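Local coordinates for Di-haem cytochrome c peroxidase family protein (Burkholderia thailandensis E264, PDB 6NX0) that carries two c-type hemes and probably acts as a peroxidase, reaching an unusually stable bis-Fe(IV) state, at residues L104-F110 against A255-L260; L163-Y168 against S262-F268. All blocks are in the same frame, centred on the assembly; numbering follows the deposited sequence. Where two conformers were deposited one is given.

Contact 1 of 2, residues L104-F110 against A255-L260. With HEC (heme c), chain B.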
ATOM      1  N   LEU A 104     -11.222   9.323 -18.645  1.00 12.55           N
ATOM      2  CA  LEU A 104     -10.627   8.273 -19.464  1.00 11.79           C
ATOM      3  C   LEU A 104      -9.896   7.249 -18.596  1.00 10.89           C
ATOM      4  O   LEU A 104      -9.978   6.037 -18.828  1.00 11.37           O
ATOM      5  CB  LEU A 104      -9.670   8.898 -20.471  1.00 16.33           C
ATOM      6  CG  LEU A 104      -9.130   8.040 -21.589  1.00 20.29           C
ATOM      7  CD1 LEU A 104     -10.237   7.332 -22.333  1.00 21.59           C
ATOM      8  CD2 LEU A 104      -8.377   9.006 -22.512  1.00 20.58           C
ATOM      9  N   GLY A 105      -9.194   7.722 -17.574  1.00 10.99           N
ATOM     10  CA  GLY A 105      -8.564   6.801 -16.642  1.00 10.66           C
ATOM     11  C   GLY A 105      -9.567   5.912 -15.937  1.00 10.83           C
ATOM     12  O   GLY A 105      -9.325   4.714 -15.749  1.00  9.94           O
ATOM     13  N   LYS A 106     -10.704   6.485 -15.527  1.00 10.39           N
ATOM     14  CA  LYS A 106     -11.741   5.696 -14.873  1.00 11.24           C
ATOM     15  C   LYS A 106     -12.322   4.668 -15.836  1.00 12.61           C
ATOM     16  O   LYS A 106     -12.596   3.522 -15.453  1.00 10.97           O
ATOM     17  CB  LYS A 106     -12.830   6.619 -14.330  1.00 11.13           C
ATOM     18  CG  LYS A 106     -13.823   5.914 -13.420  1.00 14.04           C
ATOM     19  CD  LYS A 106     -14.867   6.881 -12.827  1.00 17.73           C
ATOM     20  CE  LYS A 106     -15.782   6.167 -11.844  1.00 25.40           C
ATOM     21  NZ  LYS A 106     -16.858   7.093 -11.359  1.00 34.35           N
ATOM     22  N   ARG A 107     -12.482   5.047 -17.103  1.00 10.46           N
ATOM     23  CA  ARG A 107     -12.922   4.098 -18.118  1.00 12.65           C
ATOM     24  C   ARG A 107     -11.979   2.904 -18.204  1.00 10.65           C
ATOM     25  O   ARG A 107     -12.425   1.755 -18.242  1.00 11.49           O
ATOM     26  CB  ARG A 107     -13.035   4.820 -19.472  1.00 12.71           C
ATOM     27  CG  ARG A 107     -13.499   3.963 -20.570  1.00 13.48           C
ATOM     28  CD  ARG A 107     -13.654   4.747 -21.857  1.00 12.70           C
ATOM     29  NE  ARG A 107     -14.059   3.808 -22.885  1.00 11.91           N
ATOM     30  CZ  ARG A 107     -14.659   4.130 -24.027  1.00 11.77           C
ATOM     31  NH1 ARG A 107     -14.902   5.400 -24.321  1.00 12.31           N
ATOM     32  NH2 ARG A 107     -14.999   3.164 -24.863  1.00 11.85           N
ATOM     33  N   VAL A 108     -10.670   3.162 -18.240  1.00 10.55           N
ATOM     34  CA  VAL A 108      -9.670   2.093 -18.239  1.00  8.91           C
ATOM     35  C   VAL A 108      -9.809   1.244 -16.985  1.00 11.58           C
ATOM     36  O   VAL A 108      -9.770   0.008 -17.034  1.00 10.49           O
ATOM     37  CB  VAL A 108      -8.253   2.701 -18.346  1.00  9.68           C
ATOM     38  CG1 VAL A 108      -7.193   1.648 -18.168  1.00 11.26           C
ATOM     39  CG2 VAL A 108      -8.083   3.435 -19.692  1.00 11.85           C
ATOM     40  N   PHE A 109      -9.957   1.904 -15.835  1.00 10.33           N
ATOM     41  CA  PHE A 109      -9.984   1.197 -14.555  1.00  9.93           C
ATOM     42  C   PHE A 109     -11.085   0.157 -14.477  1.00 11.40           C
ATOM     43  O   PHE A 109     -10.913  -0.888 -13.837  1.00  9.88           O
ATOM     44  CB  PHE A 109     -10.158   2.212 -13.434  1.00 10.07           C
ATOM     45  CG  PHE A 109      -9.845   1.681 -12.057  1.00  9.58           C
ATOM     46  CD1 PHE A 109     -10.824   1.086 -11.286  1.00 11.03           C
ATOM     47  CD2 PHE A 109      -8.572   1.779 -11.553  1.00  9.99           C
ATOM     48  CE1 PHE A 109     -10.530   0.624 -10.012  1.00 10.86           C
ATOM     49  CE2 PHE A 109      -8.264   1.321 -10.277  1.00 10.04           C
ATOM     50  CZ  PHE A 109      -9.239   0.743  -9.516  1.00 10.35           C
ATOM     51  N   PHE A 110     -12.220   0.410 -15.119  1.00  9.55           N
ATOM     52  CA  PHE A 110     -13.366  -0.478 -15.026  1.00 11.22           C
ATOM     53  C   PHE A 110     -13.567  -1.347 -16.265  1.00 11.54           C
ATOM     54  O   PHE A 110     -14.573  -2.067 -16.339  1.00 12.64           O
ATOM     55  CB  PHE A 110     -14.627   0.357 -14.727  1.00 11.03           C
ATOM     56  CG  PHE A 110     -14.670   0.844 -13.316  1.00 12.18           C
ATOM     57  CD1 PHE A 110     -15.130   0.016 -12.310  1.00 13.19           C
ATOM     58  CD2 PHE A 110     -14.185   2.094 -12.980  1.00 12.53           C
ATOM     59  CE1 PHE A 110     -15.142   0.448 -10.977  1.00 16.01           C
ATOM     60  CE2 PHE A 110     -14.180   2.529 -11.668  1.00 12.79           C
ATOM     61  CZ  PHE A 110     -14.660   1.706 -10.661  1.00 15.24           C
ATOM     62  N   ALA A 255      -3.531   8.427 -18.430  1.00 12.33           N
ATOM     63  CA  ALA A 255      -4.947   8.504 -18.099  1.00 10.94           C
ATOM     64  C   ALA A 255      -5.186   8.007 -16.689  1.00 11.21           C
ATOM     65  O   ALA A 255      -5.925   8.621 -15.913  1.00 10.41           O
ATOM     66  CB  ALA A 255      -5.764   7.685 -19.109  1.00 11.76           C
ATOM     67  N   MET A 256      -4.539   6.906 -16.336  1.00 11.42           N
ATOM     68  CA  MET A 256      -4.746   6.341 -15.004  1.00 11.25           C
ATOM     69  C   MET A 256      -4.233   7.274 -13.916  1.00 11.66           C
ATOM     70  O   MET A 256      -4.858   7.417 -12.866  1.00 11.88           O
ATOM     71  CB  MET A 256      -4.041   4.993 -14.917  1.00 10.77           C
ATOM     72  CG  MET A 256      -4.383   4.200 -13.654  1.00 11.62           C
ATOM     73  SD  MET A 256      -6.155   3.942 -13.399  1.00 11.73           S
ATOM     74  CE  MET A 256      -6.451   2.858 -14.778  1.00 11.26           C
ATOM     75  N   GLN A 257      -3.062   7.881 -14.134  1.00 10.88           N
ATOM     76  CA  GLN A 257      -2.534   8.854 -13.190  1.00 12.20           C
ATOM     77  C   GLN A 257      -3.543   9.967 -12.929  1.00 13.20           C
ATOM     78  O   GLN A 257      -3.781  10.347 -11.780  1.00 13.52           O
ATOM     79  CB  GLN A 257      -1.216   9.400 -13.744  1.00 15.54           C
ATOM     80  CG  GLN A 257      -0.323  10.087 -12.748  1.00 26.22           C
ATOM     81  CD  GLN A 257       1.088  10.219 -13.320  1.00 35.24           C
ATOM     82  OE1 GLN A 257       1.960   9.341 -13.131  1.00 27.37           O
ATOM     83  NE2 GLN A 257       1.301  11.288 -14.078  1.00 37.71           N
ATOM     84  N   ALA A 258      -4.190  10.475 -13.978  1.00 11.60           N
ATOM     85  CA  ALA A 258      -5.180  11.524 -13.783  1.00 12.15           C
ATOM     86  C   ALA A 258      -6.346  11.037 -12.938  1.00 12.26           C
ATOM     87  O   ALA A 258      -6.840  11.767 -12.077  1.00 13.49           O
ATOM     88  CB  ALA A 258      -5.683  12.036 -15.132  1.00 14.47           C
ATOM     89  N   TYR A 259      -6.829   9.814 -13.190  1.00 10.87           N
ATOM     90  CA  TYR A 259      -7.945   9.313 -12.396  1.00  9.14           C
ATOM     91  C   TYR A 259      -7.538   9.140 -10.942  1.00 10.70           C
ATOM     92  O   TYR A 259      -8.240   9.592 -10.028  1.00 12.39           O
ATOM     93  CB  TYR A 259      -8.476   7.996 -12.967  1.00 10.02           C
ATOM     94  CG  TYR A 259      -9.517   7.300 -12.098  1.00 12.16           C
ATOM     95  CD1 TYR A 259     -10.613   7.979 -11.603  1.00 11.30           C
ATOM     96  CD2 TYR A 259      -9.404   5.949 -11.813  1.00 11.33           C
ATOM     97  CE1 TYR A 259     -11.576   7.325 -10.846  1.00 12.62           C
ATOM     98  CE2 TYR A 259     -10.340   5.299 -11.060  1.00 11.69           C
ATOM     99  CZ  TYR A 259     -11.430   5.989 -10.569  1.00 13.30           C
ATOM    100  OH  TYR A 259     -12.392   5.333  -9.823  1.00 16.48           O
ATOM    101  N   LEU A 260      -6.399   8.492 -10.708  1.00 10.89           N
ATOM    102  CA  LEU A 260      -6.014   8.215  -9.336  1.00  9.89           C
ATOM    103  C   LEU A 260      -5.586   9.460  -8.583  1.00 13.45           C
ATOM    104  O   LEU A 260      -5.534   9.421  -7.352  1.00 12.12           O
ATOM    105  CB  LEU A 260      -4.912   7.156  -9.307  1.00  8.86           C
ATOM    106  CG  LEU A 260      -5.337   5.792  -9.884  1.00 11.18           C
ATOM    107  CD1 LEU A 260      -4.212   4.769  -9.811  1.00 12.65           C
ATOM    108  CD2 LEU A 260      -6.584   5.252  -9.168  1.00 11.71           C
TER
HETATM  109 FE   HEC B 601      -3.394  -3.114  -8.423  1.00  9.09          FE
HETATM  110  CHA HEC B 601      -0.906  -2.346  -6.136  1.00  8.80           C
HETATM  111  CHB HEC B 601      -3.325   0.087  -9.552  1.00  9.78           C
HETATM  112  CHC HEC B 601      -5.087  -4.057 -11.263  1.00  8.13           C
HETATM  113  CHD HEC B 601      -3.356  -6.405  -7.406  1.00 10.45           C
HETATM  114  NA  HEC B 601      -2.386  -1.439  -7.872  1.00  8.03           N
HETATM  115  C1A HEC B 601      -1.382  -1.335  -6.931  1.00  8.73           C
HETATM  116  C2A HEC B 601      -0.951   0.034  -6.873  1.00  7.17           C
HETATM  117  C3A HEC B 601      -1.702   0.723  -7.744  1.00  7.48           C
HETATM  118  C4A HEC B 601      -2.547  -0.201  -8.455  1.00  8.09           C
HETATM  119  CMA HEC B 601      -1.556   2.195  -8.113  1.00 10.25           C
HETATM  120  CAA HEC B 601       0.172   0.571  -5.966  1.00 10.89           C
HETATM  121  CBA HEC B 601      -0.413   1.141  -4.687  1.00 10.77           C
HETATM  122  CGA HEC B 601       0.633   1.543  -3.679  1.00 13.90           C
HETATM  123  O1A HEC B 601       0.211   2.182  -2.671  1.00 12.21           O
HETATM  124  O2A HEC B 601       1.819   1.111  -3.809  1.00 11.92           O
HETATM  125  NB  HEC B 601      -4.060  -2.194 -10.104  1.00  8.88           N
HETATM  126  C1B HEC B 601      -3.901  -0.843 -10.380  1.00  9.30           C
HETATM  127  C2B HEC B 601      -4.500  -0.580 -11.661  1.00 10.00           C
HETATM  128  C3B HEC B 601      -4.899  -1.740 -12.193  1.00  8.49           C
HETATM  129  C4B HEC B 601      -4.663  -2.764 -11.203  1.00  8.65           C
HETATM  130  CMB HEC B 601      -4.566   0.810 -12.302  1.00 10.83           C
HETATM  131  CAB HEC B 601      -5.621  -1.995 -13.532  1.00  8.77           C
HETATM  132  CBB HEC B 601      -4.658  -1.686 -14.705  1.00 10.92           C
HETATM  133  NC  HEC B 601      -4.099  -4.874  -9.167  1.00  7.89           N
HETATM  134  C1C HEC B 601      -4.820  -5.025 -10.345  1.00  7.26           C
HETATM  135  C2C HEC B 601      -5.392  -6.353 -10.319  1.00  9.92           C
HETATM  136  C3C HEC B 601      -4.958  -7.014  -9.243  1.00  9.03           C
HETATM  137  C4C HEC B 601      -4.104  -6.099  -8.513  1.00  8.19           C
HETATM  138  CMC HEC B 601      -6.438  -6.852 -11.329  1.00  9.50           C
HETATM  139  CAC HEC B 601      -5.556  -8.296  -8.638  1.00  9.41           C
HETATM  140  CBC HEC B 601      -5.272  -9.524  -9.514  1.00  8.73           C
HETATM  141  ND  HEC B 601      -2.373  -4.149  -7.006  1.00  8.40           N
HETATM  142  C1D HEC B 601      -2.542  -5.522  -6.742  1.00  8.39           C
HETATM  143  C2D HEC B 601      -1.583  -5.906  -5.738  1.00  7.21           C
HETATM  144  C3D HEC B 601      -0.795  -4.692  -5.403  1.00  9.64           C
HETATM  145  C4D HEC B 601      -1.335  -3.635  -6.213  1.00  8.53           C
HETATM  146  CMD HEC B 601      -1.345  -7.316  -5.234  1.00  9.29           C
HETATM  147  CAD HEC B 601       0.384  -4.591  -4.416  1.00  9.51           C
HETATM  148  CBD HEC B 601       1.560  -5.269  -5.080  1.00  9.76           C
HETATM  149  CGD HEC B 601       2.892  -4.933  -4.433  1.00 13.01           C
HETATM  150  O1D HEC B 601       2.898  -4.178  -3.436  1.00 13.68           O
HETATM  151  O2D HEC B 601       3.904  -5.519  -4.912  1.00 13.74           O
HETATM  152  O   HOH W   1      -1.568  -3.642  -9.510  1.00 21.79           O
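The ring of F109 meets Y259 over one face and the thioether of M256 at its rim. Y259 turns an edge toward that face in an offset edge-to-face pair, with the centroids 5.5 Å apart and the planes at 67°; Y259 CE2 comes 3.8 Å from F109 CG. In the plane of the F109 ring, M256 SD lies 3.7 Å from F109 CD2, a Met-aromatic contact made at the edge. K106 CB stands over a face of Y259, 3.8 Å from the ring centroid, in a CH-pi contact. F110 has F109 CD1 over one face, toward the rim, and turns its edge to the phenol, F110 CE2 lying 3.8 Å from Y259 OH.

These side chains fill the crossing of helices 99-109 and 245-260, whose segment axes approach to 7.3 Å and cross at 101°. The first leads into the CXXCH heme-attachment motif (C122, C125, H126), and its near-perpendicular crossing with the later helix, a glycine at the centre, resembles that of the N- and C-terminal helices of the cytochrome c fold. G105, with no side chain, lets the backbones close in: its CA sits 3.3 Å from A255 O, a CA-H...O contact, and Y259 CB packs on the same residue. M256 leaves its helix with CG anti to the backbone N (chi1 -170°) and then bends at the next two torsions, which brings CE against V108 CG1.

M256 SD also touches the heme methyl CMB at 3.7 Å, while F109 rests on C122 and on the axial ligand H126.

Contact 2 of 2, residues L163-Y168 against S262-F268; sequences LLYVRY and SDEMAPF. With HEC (heme c), chain B.
Y165 and F268 form the tightly packed centre: the tyrosine directs its edge at the phenylalanine face, with Y165 CE1 above the middle of the F268 ring and the planes at 61°. In the plane of the tyrosine ring, F268 N donates to Y165 OH (2.8 Å), also hydrogen-bonded to D459. At the backbone of the same tyrosine, Y165 N gives M265 O a nearly straight bond of 2.9 Å, and water 2 joins the same carbonyl to R167 N. A266 CB lies over one face of the buried R167 guanidinium, which Q261 O at NH1 and Y168 OH at NH2 also hold.

Toward solvent lies D263. R167 leaves the backbone with CG between N and the carbonyl carbon (chi1 72°) and is then extended to NE, which carries R167 NH1 to within 2.8 Å of D263 OD1, a salt bridge using the anti lone pair of OD1; the acceptor lies in the guanidinium plane, but the carboxylate plane is turned 83° from it. Water 3 donates to D263 OD1.

L163 CD2 packs 3.5 Å from heme C3A, and L163 to V166 form a type II beta turn whose end residues line the pocket of the first heme c.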
ATOM      1  N   LEU A 163      -6.486   1.966  -2.972  1.00  9.19           N
ATOM      2  CA  LEU A 163      -5.921   3.039  -3.788  1.00 11.14           C
ATOM      3  C   LEU A 163      -6.402   4.428  -3.411  1.00  9.65           C
ATOM      4  O   LEU A 163      -5.900   5.401  -3.975  1.00 10.61           O
ATOM      5  CB  LEU A 163      -6.210   2.803  -5.269  1.00 11.37           C
ATOM      6  CG  LEU A 163      -5.765   1.452  -5.823  1.00 11.10           C
ATOM      7  CD1 LEU A 163      -6.007   1.375  -7.334  1.00 11.35           C
ATOM      8  CD2 LEU A 163      -4.317   1.190  -5.518  1.00  9.52           C
ATOM      9  N   LEU A 164      -7.328   4.575  -2.469  1.00  9.10           N
ATOM     10  CA  LEU A 164      -7.584   5.926  -1.993  1.00  9.64           C
ATOM     11  C   LEU A 164      -6.308   6.466  -1.365  1.00  9.61           C
ATOM     12  O   LEU A 164      -5.541   5.726  -0.732  1.00 10.40           O
ATOM     13  CB  LEU A 164      -8.746   5.957  -0.999  1.00 10.07           C
ATOM     14  CG  LEU A 164     -10.123   5.575  -1.565  1.00 11.51           C
ATOM     15  CD1 LEU A 164     -11.135   5.675  -0.450  1.00 13.42           C
ATOM     16  CD2 LEU A 164     -10.540   6.432  -2.748  1.00 11.31           C
ATOM     17  N   TYR A 165      -6.065   7.765  -1.563  1.00 10.60           N
ATOM     18  CA  TYR A 165      -4.904   8.498  -1.034  1.00  9.91           C
ATOM     19  C   TYR A 165      -3.593   8.113  -1.734  1.00  8.55           C
ATOM     20  O   TYR A 165      -2.517   8.579  -1.326  1.00  9.38           O
ATOM     21  CB  TYR A 165      -4.783   8.348   0.495  1.00 10.11           C
ATOM     22  CG  TYR A 165      -6.098   8.670   1.144  1.00 11.60           C
ATOM     23  CD1 TYR A 165      -6.538   9.981   1.261  1.00 11.68           C
ATOM     24  CD2 TYR A 165      -6.940   7.661   1.560  1.00  8.15           C
ATOM     25  CE1 TYR A 165      -7.779  10.273   1.804  1.00 12.54           C
ATOM     26  CE2 TYR A 165      -8.190   7.945   2.113  1.00 12.86           C
ATOM     27  CZ  TYR A 165      -8.597   9.255   2.218  1.00 10.47           C
ATOM     28  OH  TYR A 165      -9.834   9.591   2.747  1.00 12.67           O
ATOM     29  N   VAL A 166      -3.644   7.267  -2.765  1.00 10.58           N
ATOM     30  CA  VAL A 166      -2.416   6.855  -3.433  1.00 10.84           C
ATOM     31  C   VAL A 166      -1.728   8.025  -4.124  1.00 12.52           C
ATOM     32  O   VAL A 166      -0.524   7.960  -4.379  1.00 11.94           O
ATOM     33  CB  VAL A 166      -2.723   5.706  -4.432  1.00 11.23           C
ATOM     34  CG1 VAL A 166      -3.413   6.221  -5.704  1.00 12.71           C
ATOM     35  CG2 VAL A 166      -1.439   4.908  -4.787  1.00 13.33           C
ATOM     36  N   ARG A 167      -2.454   9.102  -4.434  1.00 10.90           N
ATOM     37  CA  ARG A 167      -1.845  10.260  -5.077  1.00 10.57           C
ATOM     38  C   ARG A 167      -0.789  10.928  -4.208  1.00 12.10           C
ATOM     39  O   ARG A 167       0.017  11.717  -4.725  1.00 14.34           O
ATOM     40  CB  ARG A 167      -2.929  11.268  -5.472  1.00 11.11           C
ATOM     41  CG  ARG A 167      -3.575  12.019  -4.315  1.00 11.28           C
ATOM     42  CD  ARG A 167      -4.647  12.978  -4.856  1.00 13.71           C
ATOM     43  NE  ARG A 167      -5.170  13.858  -3.825  1.00 13.76           N
ATOM     44  CZ  ARG A 167      -6.057  14.823  -4.046  1.00 16.35           C
ATOM     45  NH1 ARG A 167      -6.512  15.011  -5.268  1.00 14.23           N
ATOM     46  NH2 ARG A 167      -6.490  15.603  -3.046  1.00 15.43           N
ATOM     47  N   TYR A 168      -0.740  10.620  -2.921  1.00 10.35           N
ATOM     48  CA  TYR A 168       0.254  11.198  -2.033  1.00 11.16           C
ATOM     49  C   TYR A 168       1.522  10.355  -1.911  1.00 12.31           C
ATOM     50  O   TYR A 168       2.442  10.774  -1.215  1.00 12.93           O
ATOM     51  CB  TYR A 168      -0.343  11.418  -0.639  1.00 13.05           C
ATOM     52  CG  TYR A 168      -1.474  12.415  -0.639  1.00 10.57           C
ATOM     53  CD1 TYR A 168      -1.227  13.774  -0.673  1.00 12.90           C
ATOM     54  CD2 TYR A 168      -2.798  11.992  -0.636  1.00 12.71           C
ATOM     55  CE1 TYR A 168      -2.267  14.683  -0.716  1.00 12.17           C
ATOM     56  CE2 TYR A 168      -3.834  12.902  -0.667  1.00 13.26           C
ATOM     57  CZ  TYR A 168      -3.557  14.237  -0.702  1.00 12.63           C
ATOM     58  OH  TYR A 168      -4.558  15.175  -0.754  1.00 14.87           O
ATOM     59  N   SER A 262      -7.349  12.331  -8.929  1.00 12.25           N
ATOM     60  CA  SER A 262      -8.517  13.187  -8.832  1.00 16.16           C
ATOM     61  C   SER A 262      -8.992  13.255  -7.384  1.00 15.00           C
ATOM     62  O   SER A 262      -8.731  12.372  -6.560  1.00 15.56           O
ATOM     63  CB  SER A 262      -9.628  12.695  -9.762  1.00 13.35           C
ATOM     64  OG  SER A 262     -10.182  11.455  -9.351  1.00 13.80           O
ATOM     65  N   ASP A 263      -9.711  14.335  -7.071  1.00 16.27           N
ATOM     66  CA  ASP A 263     -10.074  14.576  -5.683  1.00 14.00           C
ATOM     67  C   ASP A 263     -10.978  13.484  -5.128  1.00 14.23           C
ATOM     68  O   ASP A 263     -10.942  13.209  -3.923  1.00 16.37           O
ATOM     69  CB  ASP A 263     -10.760  15.939  -5.558  1.00 15.36           C
ATOM     70  CG  ASP A 263      -9.793  17.116  -5.671  1.00 22.74           C
ATOM     71  OD1 ASP A 263      -8.556  16.932  -5.645  1.00 21.31           O
ATOM     72  OD2 ASP A 263     -10.287  18.257  -5.780  1.00 26.71           O
ATOM     73  N   GLU A 264     -11.803  12.851  -5.965  1.00 15.16           N
ATOM     74  CA  GLU A 264     -12.676  11.831  -5.415  1.00 17.41           C
ATOM     75  C   GLU A 264     -11.896  10.623  -4.928  1.00 19.07           C
ATOM     76  O   GLU A 264     -12.441   9.810  -4.180  1.00 16.90           O
ATOM     77  CB  GLU A 264     -13.735  11.408  -6.439  1.00 23.03           C
ATOM     78  CG  GLU A 264     -13.255  10.599  -7.618  1.00 25.11           C
ATOM     79  CD  GLU A 264     -14.426   9.938  -8.357  1.00 37.38           C
ATOM     80  OE1 GLU A 264     -15.534   9.851  -7.778  1.00 47.80           O
ATOM     81  OE2 GLU A 264     -14.249   9.511  -9.509  1.00 30.99           O
ATOM     82  N   MET A 265     -10.629  10.514  -5.302  1.00 13.95           N
ATOM     83  CA  MET A 265      -9.788   9.421  -4.834  1.00 13.42           C
ATOM     84  C   MET A 265      -9.008   9.782  -3.569  1.00 13.07           C
ATOM     85  O   MET A 265      -8.104   9.030  -3.177  1.00 12.98           O
ATOM     86  CB  MET A 265      -8.850   8.983  -5.973  1.00 15.07           C
ATOM     87  CG  MET A 265      -9.606   8.440  -7.196  1.00 14.62           C
ATOM     88  SD  MET A 265     -10.728   7.074  -6.792  1.00 16.05           S
ATOM     89  CE  MET A 265      -9.572   5.729  -6.785  1.00 17.11           C
ATOM     90  N   ALA A 266      -9.375  10.891  -2.913  1.00 14.60           N
ATOM     91  CA  ALA A 266      -8.825  11.286  -1.610  1.00 15.01           C
ATOM     92  C   ALA A 266      -9.921  12.022  -0.837  1.00 15.25           C
ATOM     93  O   ALA A 266      -9.874  13.247  -0.657  1.00 16.09           O
ATOM     94  CB  ALA A 266      -7.577  12.154  -1.794  1.00 17.32           C
ATOM     95  N   PRO A 267     -10.927  11.285  -0.340  1.00 14.57           N
ATOM     96  CA  PRO A 267     -12.136  11.949   0.189  0.53 13.74           C
ATOM     97  C   PRO A 267     -11.968  12.625   1.540  1.00 12.54           C
ATOM     98  O   PRO A 267     -12.632  13.646   1.788  1.00 16.95           O
ATOM     99  CB  PRO A 267     -13.161  10.806   0.275  0.53 15.95           C
ATOM    100  CG  PRO A 267     -12.595   9.662  -0.542  0.53 14.27           C
ATOM    101  CD  PRO A 267     -11.113   9.826  -0.492  0.53 15.96           C
ATOM    102  N   PHE A 268     -11.162  12.071   2.452  1.00 12.05           N
ATOM    103  CA  PHE A 268     -11.015  12.612   3.807  1.00 13.38           C
ATOM    104  C   PHE A 268     -12.381  12.809   4.472  1.00 13.91           C
ATOM    105  O   PHE A 268     -12.731  13.901   4.926  1.00 15.36           O
ATOM    106  CB  PHE A 268     -10.221  13.925   3.782  1.00 15.77           C
ATOM    107  CG  PHE A 268      -8.790  13.767   3.327  1.00 14.91           C
ATOM    108  CD1 PHE A 268      -7.836  13.183   4.153  1.00 13.97           C
ATOM    109  CD2 PHE A 268      -8.395  14.229   2.082  1.00 15.56           C
ATOM    110  CE1 PHE A 268      -6.525  13.045   3.737  1.00 13.37           C
ATOM    111  CE2 PHE A 268      -7.082  14.091   1.664  1.00 13.26           C
ATOM    112  CZ  PHE A 268      -6.151  13.503   2.509  1.00 14.09           C
TER
HETATM  113 FE   HEC B 601      -3.394  -3.114  -8.423  1.00  9.09          FE
HETATM  114  CHA HEC B 601      -0.906  -2.346  -6.136  1.00  8.80           C
HETATM  115  CHB HEC B 601      -3.325   0.087  -9.552  1.00  9.78           C
HETATM  116  CHC HEC B 601      -5.087  -4.057 -11.263  1.00  8.13           C
HETATM  117  CHD HEC B 601      -3.356  -6.405  -7.406  1.00 10.45           C
HETATM  118  NA  HEC B 601      -2.386  -1.439  -7.872  1.00  8.03           N
HETATM  119  C1A HEC B 601      -1.382  -1.335  -6.931  1.00  8.73           C
HETATM  120  C2A HEC B 601      -0.951   0.034  -6.873  1.00  7.17           C
HETATM  121  C3A HEC B 601      -1.702   0.723  -7.744  1.00  7.48           C
HETATM  122  C4A HEC B 601      -2.547  -0.201  -8.455  1.00  8.09           C
HETATM  123  CMA HEC B 601      -1.556   2.195  -8.113  1.00 10.25           C
HETATM  124  CAA HEC B 601       0.172   0.571  -5.966  1.00 10.89           C
HETATM  125  CBA HEC B 601      -0.413   1.141  -4.687  1.00 10.77           C
HETATM  126  CGA HEC B 601       0.633   1.543  -3.679  1.00 13.90           C
HETATM  127  O1A HEC B 601       0.211   2.182  -2.671  1.00 12.21           O
HETATM  128  O2A HEC B 601       1.819   1.111  -3.809  1.00 11.92           O
HETATM  129  NB  HEC B 601      -4.060  -2.194 -10.104  1.00  8.88           N
HETATM  130  C1B HEC B 601      -3.901  -0.843 -10.380  1.00  9.30           C
HETATM  131  C2B HEC B 601      -4.500  -0.580 -11.661  1.00 10.00           C
HETATM  132  C3B HEC B 601      -4.899  -1.740 -12.193  1.00  8.49           C
HETATM  133  C4B HEC B 601      -4.663  -2.764 -11.203  1.00  8.65           C
HETATM  134  CMB HEC B 601      -4.566   0.810 -12.302  1.00 10.83           C
HETATM  135  CAB HEC B 601      -5.621  -1.995 -13.532  1.00  8.77           C
HETATM  136  CBB HEC B 601      -4.658  -1.686 -14.705  1.00 10.92           C
HETATM  137  NC  HEC B 601      -4.099  -4.874  -9.167  1.00  7.89           N
HETATM  138  C1C HEC B 601      -4.820  -5.025 -10.345  1.00  7.26           C
HETATM  139  C2C HEC B 601      -5.392  -6.353 -10.319  1.00  9.92           C
HETATM  140  C3C HEC B 601      -4.958  -7.014  -9.243  1.00  9.03           C
HETATM  141  C4C HEC B 601      -4.104  -6.099  -8.513  1.00  8.19           C
HETATM  142  CMC HEC B 601      -6.438  -6.852 -11.329  1.00  9.50           C
HETATM  143  CAC HEC B 601      -5.556  -8.296  -8.638  1.00  9.41           C
HETATM  144  CBC HEC B 601      -5.272  -9.524  -9.514  1.00  8.73           C
HETATM  145  ND  HEC B 601      -2.373  -4.149  -7.006  1.00  8.40           N
HETATM  146  C1D HEC B 601      -2.542  -5.522  -6.742  1.00  8.39           C
HETATM  147  C2D HEC B 601      -1.583  -5.906  -5.738  1.00  7.21           C
HETATM  148  C3D HEC B 601      -0.795  -4.692  -5.403  1.00  9.64           C
HETATM  149  C4D HEC B 601      -1.335  -3.635  -6.213  1.00  8.53           C
HETATM  150  CMD HEC B 601      -1.345  -7.316  -5.234  1.00  9.29           C
HETATM  151  CAD HEC B 601       0.384  -4.591  -4.416  1.00  9.51           C
HETATM  152  CBD HEC B 601       1.560  -5.269  -5.080  1.00  9.76           C
HETATM  153  CGD HEC B 601       2.892  -4.933  -4.433  1.00 13.01           C
HETATM  154  O1D HEC B 601       2.898  -4.178  -3.436  1.00 13.68           O
HETATM  155  O2D HEC B 601       3.904  -5.519  -4.912  1.00 13.74           O
HETATM  156  O   HOH W   2      -5.413   9.289  -4.582  1.00 11.49           O
HETATM  157  O   HOH W   3      -6.818  18.757  -4.325  1.00 35.30           O
HETATM  158  O   HOH W   1      -1.568  -3.642  -9.510  1.00 21.79           O

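Overall arrangement
After a small antiparallel sheet near the N terminus, the chain forms helix 99-109, passes the heme-binding C122 and H126, and reaches the loop at 163-168. It continues through several helices to 245-260 and the loop that follows. Contact 1 closes a span of 144 residues by joining helix 99-109 to the end of helix 245-260; contact 2 closes one of 93 by joining the 163-168 loop to 262-268. Their segments alternate, so the closures cross instead of nesting. The two contacts touch directly where Y259 and L260 meet M265, and both border the same heme c, tying two helices and two loops together.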